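Superoxide reductase (Giardia intestinalis, PDB 4D7P) probably reduces superoxide to hydrogen peroxide at a mononuclear iron centre, without the oxygen-releasing half of a dismutation. Local coordinates at residues A[23-28]-A[91-96]; A[54-57]-A[62-65]. One frame throughout, in Å; residues are numbered along the deposited sequence.

Contact 1 of 2, residues A[23-28]-A[91-96]; sequences MKLSGN and KGLLAV
Met23 reaches Ala95 and Leu93 through a chain that runs straight at chi2 (179°) and then bends at chi3 (-71°), a bend that turns the CE methyl across strand 92-96, where it meets Ala95 CB and Leu93 O. Leu93 answers with CG anti to its own carbonyl carbon and beside its backbone N, which turns CG away from the sulfur, so that CB is what meets it. The thioether does most of the touching. Its SD sits 3.8 Å from Ala95 CB and 4.1 Å from Leu93 CB, lodged between the two side chains, while CE stays 3.9 Å from the alanine methyl and comes within 4.0 Å of Leu93 O. The side chains of Met23 and Leu93 run across each other at a slant. The contact lies between the two sheets of the immunoglobulin-like beta sandwich of the desulfoferrodoxin family. Strand 21-26, at the margin of the three-stranded sheet, faces strand 90-99 in the middle of the four-stranded one. The segment axes pass 9.7 Å apart at 141°, a spacing that side chains bridge and backbone bonds cannot. Ala95 offers just a methyl, and the long methionine fills the distance: the two CA atoms, of Met23 and Ala95, are 7.5 Å apart. Further along, where strand 23-26 runs out, Leu25 CD1 makes a looser approach to Leu93 CD1 at 4.3 Å, and Leu25 is only partly buried. The core closes round Met23 from several directions: Leu53 comes from strand 48-57, Asn107 and Met109 from strand 103-110, and Val30 and Ile32 from the neighbouring strand of its own sheet. Val30 also packs on both Leu25 and Leu93.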
ATOM      1  N   MET A  23      -8.443  10.366 -16.284  1.00 35.52           N
ATOM      2  CA  MET A  23      -8.411   8.976 -16.735  1.00 33.86           C
ATOM      3  C   MET A  23      -8.416   8.880 -18.257  1.00 37.67           C
ATOM      4  O   MET A  23      -9.260   9.490 -18.915  1.00 39.61           O
ATOM      5  CB  MET A  23      -9.609   8.204 -16.181  1.00 34.58           C
ATOM      6  CG  MET A  23      -9.401   7.564 -14.814  1.00 39.06           C
ATOM      7  SD  MET A  23     -10.896   6.704 -14.279  1.00 43.90           S
ATOM      8  CE  MET A  23     -11.912   8.129 -13.951  1.00 35.24           C
ATOM      9  N   LYS A  24      -7.477   8.126 -18.818  1.00 33.95           N
ATOM     10  CA  LYS A  24      -7.521   7.786 -20.243  1.00 30.84           C
ATOM     11  C   LYS A  24      -7.646   6.269 -20.406  1.00 35.21           C
ATOM     12  O   LYS A  24      -6.851   5.518 -19.846  1.00 40.99           O
ATOM     13  CB  LYS A  24      -6.284   8.314 -20.980  1.00 34.20           C
ATOM     14  CG  LYS A  24      -6.120   9.842 -20.891  1.00 39.56           C
ATOM     15  CD  LYS A  24      -5.958  10.474 -22.267  1.00 45.34           C
ATOM     16  CE  LYS A  24      -6.151  11.980 -22.224  1.00 44.73           C
ATOM     17  NZ  LYS A  24      -7.295  12.419 -23.070  1.00 52.71           N
ATOM     18  N   LEU A  25      -8.638   5.831 -21.182  1.00 35.13           N
ATOM     19  CA  LEU A  25      -8.956   4.409 -21.331  1.00 37.32           C
ATOM     20  C   LEU A  25      -8.611   3.872 -22.721  1.00 37.10           C
ATOM     21  O   LEU A  25      -9.082   4.396 -23.732  1.00 38.05           O
ATOM     22  CB  LEU A  25     -10.439   4.184 -21.043  1.00 33.10           C
ATOM     23  CG  LEU A  25     -11.014   2.772 -21.094  1.00 33.24           C
ATOM     24  CD1 LEU A  25     -10.432   1.932 -19.966  1.00 30.38           C
ATOM     25  CD2 LEU A  25     -12.540   2.850 -20.992  1.00 34.61           C
ATOM     26  N   SER A  26      -7.785   2.826 -22.757  1.00 32.38           N
ATOM     27  CA  SER A  26      -7.386   2.146 -23.992  1.00 35.21           C
ATOM     28  C   SER A  26      -7.673   0.661 -23.849  1.00 31.96           C
ATOM     29  O   SER A  26      -6.858  -0.055 -23.284  1.00 38.24           O
ATOM     30  CB  SER A  26      -5.894   2.331 -24.292  1.00 39.60           C
ATOM     31  OG  SER A  26      -5.422   3.609 -23.902  1.00 39.78           O
ATOM     32  N   GLY A  27      -8.807   0.190 -24.355  1.00 30.41           N
ATOM     33  CA  GLY A  27      -9.222  -1.173 -24.072  1.00 30.19           C
ATOM     34  C   GLY A  27      -9.520  -1.292 -22.582  1.00 24.66           C
ATOM     35  O   GLY A  27     -10.421  -0.630 -22.069  1.00 27.61           O
ATOM     36  N   ASN A  28      -8.748  -2.099 -21.865  1.00 28.78           N
ATOM     37  CA  ASN A  28      -8.978  -2.225 -20.430  1.00 32.69           C
ATOM     38  C   ASN A  28      -7.848  -1.559 -19.651  1.00 31.07           C
ATOM     39  O   ASN A  28      -7.792  -1.631 -18.421  1.00 28.66           O
ATOM     40  CB  ASN A  28      -9.133  -3.695 -20.019  1.00 29.63           C
ATOM     41  CG  ASN A  28      -7.863  -4.488 -20.193  1.00 39.12           C
ATOM     42  OD1 ASN A  28      -7.041  -4.177 -21.057  1.00 45.50           O
ATOM     43  ND2 ASN A  28      -7.686  -5.522 -19.366  1.00 38.21           N
ATOM     44  N   LYS A  91     -19.786  -1.069 -14.757  1.00 46.78           N
ATOM     45  CA  LYS A  91     -20.559  -0.048 -15.455  1.00 50.28           C
ATOM     46  C   LYS A  91     -19.857   1.307 -15.433  1.00 50.32           C
ATOM     47  O   LYS A  91     -20.216   2.217 -16.182  1.00 44.58           O
ATOM     48  CB  LYS A  91     -21.961   0.068 -14.850  1.00 61.79           C
ATOM     49  CG  LYS A  91     -22.022   0.330 -13.356  1.00 59.46           C
ATOM     50  CD  LYS A  91     -23.409  -0.032 -12.827  1.00 70.69           C
ATOM     51  CE  LYS A  91     -23.543   0.215 -11.331  1.00 79.00           C
ATOM     52  NZ  LYS A  91     -24.784  -0.391 -10.756  1.00 80.59           N
ATOM     53  N   GLY A  92     -18.848   1.431 -14.577  1.00 39.08           N
ATOM     54  CA  GLY A  92     -18.074   2.655 -14.489  1.00 42.06           C
ATOM     55  C   GLY A  92     -16.772   2.467 -13.725  1.00 35.97           C
ATOM     56  O   GLY A  92     -16.624   1.497 -12.980  1.00 35.92           O
ATOM     57  N   LEU A  93     -15.835   3.394 -13.921  1.00 28.55           N
ATOM     58  CA  LEU A  93     -14.579   3.436 -13.167  1.00 33.53           C
ATOM     59  C   LEU A  93     -14.510   4.715 -12.339  1.00 38.22           C
ATOM     60  O   LEU A  93     -14.895   5.798 -12.803  1.00 36.34           O
ATOM     61  CB  LEU A  93     -13.365   3.376 -14.100  1.00 34.43           C
ATOM     62  CG  LEU A  93     -13.305   2.205 -15.063  1.00 31.49           C
ATOM     63  CD1 LEU A  93     -12.076   2.324 -15.965  1.00 29.74           C
ATOM     64  CD2 LEU A  93     -13.270   0.926 -14.246  1.00 27.03           C
ATOM     65  N   LEU A  94     -14.005   4.585 -11.122  1.00 33.27           N
ATOM     66  CA  LEU A  94     -13.875   5.713 -10.211  1.00 36.43           C
ATOM     67  C   LEU A  94     -12.426   5.836  -9.775  1.00 34.20           C
ATOM     68  O   LEU A  94     -11.898   4.933  -9.128  1.00 29.07           O
ATOM     69  CB  LEU A  94     -14.785   5.537  -8.982  1.00 33.29           C
ATOM     70  CG  LEU A  94     -14.617   6.573  -7.867  1.00 33.58           C
ATOM     71  CD1 LEU A  94     -15.115   7.947  -8.318  1.00 33.32           C
ATOM     72  CD2 LEU A  94     -15.295   6.126  -6.576  1.00 37.16           C
ATOM     73  N   ALA A  95     -11.779   6.937 -10.145  1.00 33.01           N
ATOM     74  CA  ALA A  95     -10.408   7.191  -9.706  1.00 33.09           C
ATOM     75  C   ALA A  95     -10.449   8.132  -8.515  1.00 37.93           C
ATOM     76  O   ALA A  95     -11.258   9.059  -8.484  1.00 35.54           O
ATOM     77  CB  ALA A  95      -9.561   7.786 -10.852  1.00 25.45           C
ATOM     78  N   VAL A  96      -9.593   7.895  -7.528  1.00 27.99           N
ATOM     79  CA  VAL A  96      -9.566   8.750  -6.343  1.00 31.98           C
ATOM     80  C   VAL A  96      -8.139   9.102  -5.929  1.00 32.81           C
ATOM     81  O   VAL A  96      -7.341   8.219  -5.606  1.00 38.32           O
ATOM     82  CB  VAL A  96     -10.284   8.094  -5.141  1.00 31.35           C
ATOM     83  CG1 VAL A  96     -10.117   8.951  -3.918  1.00 27.44           C
ATOM     84  CG2 VAL A  96     -11.776   7.911  -5.441  1.00 30.89           C
TER

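Contact 2 of 2, residues A[54-57]-A[62-65]; sequences FGIT and VTLE
This is antiparallel pairing at the turn end of the beta hairpin formed by strands 48-57 and 63-71, with Phe54 opposite Glu65 and Ile56 opposite Thr63. Gly55 and Leu64 form the hydrogen-bonded pair between them: Gly55 N reaches Leu64 O, and Leu64 N reaches Gly55 O, both at 2.8 Å. Next to the turn, Thr57 N bonds to Val62 O at 2.9 Å, but the return bond goes to a side chain. A chi1 of 70° sets Thr57 OG1 between its backbone N and carbonyl carbon, where it accepts Val62 N at 2.8 Å. On the face bearing Phe54, the ring lies slantwise over the neighbouring strand, its CE2 3.4 Å from Glu65 CB, and Glu65 CG makes an off-centre CH-pi contact that packs the stem of the glutamate. Ile56 CD1 leans on Thr63 CG2 at 3.6 Å, the two side chains lying alongside. The Glu65 carboxylate, turned 70° from the ring plane, is held by a salt bridge from OE1 to Arg52 and a hydrogen bond from OE2 to Trp72 of the second subunit. With Arg52 and the Trp72 N-H engaging its two oxygens, this buried carboxylate is probably ionised, tying the hairpin to the subunit interface.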
ATOM      1  N   PHE A  54     -11.245   2.342  -8.677  1.00 30.99           N
ATOM      2  CA  PHE A  54     -12.373   1.492  -8.318  1.00 36.04           C
ATOM      3  C   PHE A  54     -13.180   1.131  -9.557  1.00 36.50           C
ATOM      4  O   PHE A  54     -13.364   1.966 -10.444  1.00 36.96           O
ATOM      5  CB  PHE A  54     -13.303   2.188  -7.315  1.00 26.23           C
ATOM      6  CG  PHE A  54     -12.658   2.525  -6.006  1.00 28.84           C
ATOM      7  CD1 PHE A  54     -11.969   3.720  -5.843  1.00 30.21           C
ATOM      8  CD2 PHE A  54     -12.768   1.669  -4.928  1.00 30.05           C
ATOM      9  CE1 PHE A  54     -11.377   4.032  -4.638  1.00 30.76           C
ATOM     10  CE2 PHE A  54     -12.175   1.980  -3.711  1.00 32.24           C
ATOM     11  CZ  PHE A  54     -11.478   3.156  -3.571  1.00 34.33           C
ATOM     12  N   GLY A  55     -13.663  -0.108  -9.613  1.00 25.76           N
ATOM     13  CA  GLY A  55     -14.718  -0.462 -10.553  1.00 35.36           C
ATOM     14  C   GLY A  55     -16.087  -0.593  -9.892  1.00 35.18           C
ATOM     15  O   GLY A  55     -16.225  -1.256  -8.865  1.00 40.95           O
ATOM     16  N   ILE A  56     -17.106   0.033 -10.472  1.00 30.90           N
ATOM     17  CA  ILE A  56     -18.473  -0.149  -9.989  1.00 38.94           C
ATOM     18  C   ILE A  56     -19.115  -1.321 -10.728  1.00 45.87           C
ATOM     19  O   ILE A  56     -19.288  -1.279 -11.952  1.00 41.75           O
ATOM     20  CB  ILE A  56     -19.328   1.094 -10.188  1.00 40.34           C
ATOM     21  CG1 ILE A  56     -18.548   2.343  -9.788  1.00 43.48           C
ATOM     22  CG2 ILE A  56     -20.604   0.983  -9.382  1.00 43.34           C
ATOM     23  CD1 ILE A  56     -18.038   2.314  -8.397  1.00 45.25           C
ATOM     24  N   THR A  57     -19.466  -2.367  -9.983  1.00 46.16           N
ATOM     25  CA  THR A  57     -19.940  -3.605 -10.589  1.00 48.65           C
ATOM     26  C   THR A  57     -21.375  -3.499 -11.092  1.00 53.47           C
ATOM     27  O   THR A  57     -22.216  -2.843 -10.474  1.00 59.96           O
ATOM     28  CB  THR A  57     -19.862  -4.776  -9.597  1.00 45.96           C
ATOM     29  OG1 THR A  57     -20.851  -4.599  -8.573  1.00 47.86           O
ATOM     30  CG2 THR A  57     -18.480  -4.843  -8.963  1.00 44.67           C
ATOM     31  N   VAL A  62     -21.512  -2.761  -6.555  1.00 47.49           N
ATOM     32  CA  VAL A  62     -20.435  -2.668  -5.575  1.00 46.59           C
ATOM     33  C   VAL A  62     -19.362  -1.708  -6.063  1.00 47.64           C
ATOM     34  O   VAL A  62     -19.081  -1.652  -7.249  1.00 42.82           O
ATOM     35  CB  VAL A  62     -19.829  -4.060  -5.297  1.00 42.21           C
ATOM     36  CG1 VAL A  62     -18.662  -3.985  -4.303  1.00 41.96           C
ATOM     37  CG2 VAL A  62     -20.924  -5.014  -4.794  1.00 41.32           C
ATOM     38  N   THR A  63     -18.786  -0.935  -5.150  1.00 34.79           N
ATOM     39  CA  THR A  63     -17.642  -0.089  -5.478  1.00 38.75           C
ATOM     40  C   THR A  63     -16.351  -0.829  -5.116  1.00 37.44           C
ATOM     41  O   THR A  63     -15.877  -0.773  -3.981  1.00 34.39           O
ATOM     42  CB  THR A  63     -17.718   1.260  -4.751  1.00 37.64           C
ATOM     43  OG1 THR A  63     -18.910   1.946  -5.156  1.00 42.59           O
ATOM     44  CG2 THR A  63     -16.520   2.123  -5.093  1.00 34.13           C
ATOM     45  N   LEU A  64     -15.810  -1.553  -6.088  1.00 27.71           N
ATOM     46  CA  LEU A  64     -14.738  -2.507  -5.839  1.00 30.98           C
ATOM     47  C   LEU A  64     -13.348  -1.911  -6.127  1.00 34.38           C
ATOM     48  O   LEU A  64     -13.073  -1.502  -7.252  1.00 34.34           O
ATOM     49  CB  LEU A  64     -14.972  -3.745  -6.703  1.00 27.68           C
ATOM     50  CG  LEU A  64     -14.048  -4.951  -6.596  1.00 35.69           C
ATOM     51  CD1 LEU A  64     -14.164  -5.608  -5.216  1.00 39.93           C
ATOM     52  CD2 LEU A  64     -14.381  -5.947  -7.701  1.00 32.21           C
ATOM     53  N   GLU A  65     -12.478  -1.853  -5.123  1.00 35.31           N
ATOM     54  CA  GLU A  65     -11.147  -1.300  -5.345  1.00 27.78           C
ATOM     55  C   GLU A  65     -10.321  -2.278  -6.149  1.00 24.92           C
ATOM     56  O   GLU A  65     -10.141  -3.430  -5.759  1.00 25.34           O
ATOM     57  CB  GLU A  65     -10.432  -0.971  -4.035  1.00 27.47           C
ATOM     58  CG  GLU A  65      -9.145  -0.181  -4.285  1.00 27.32           C
ATOM     59  CD  GLU A  65      -8.377   0.134  -3.019  1.00 31.95           C
ATOM     60  OE1 GLU A  65      -8.768   1.063  -2.289  1.00 30.30           O
ATOM     61  OE2 GLU A  65      -7.375  -0.547  -2.753  1.00 33.06           O
TER

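Contact 1 belongs to the interior of the sandwich and joins its two sheets by apolar side-chain packing, without hydrogen bonds between its segments; contact 2 lies within one sheet, nearer the periphery, and rests mainly on backbone bonds. They share the four-stranded sheet, where strands 48-57 and 90-99 are neighbours: Phe54 N lies 2.7 Å from Leu94 O, a probable hydrogen bond, and Leu93 CB packs 3.9 Å from Phe54 O. Leu93 and Ala95 point into the core, whereas Leu94 packs against Phe54. In sequence the hairpin of contact 2 falls within the span of chain between the two segments of contact 1. Contact 2 also meets other subunits: Tyr98 OH of the third subunit is hydrogen-bonded to Glu65 N.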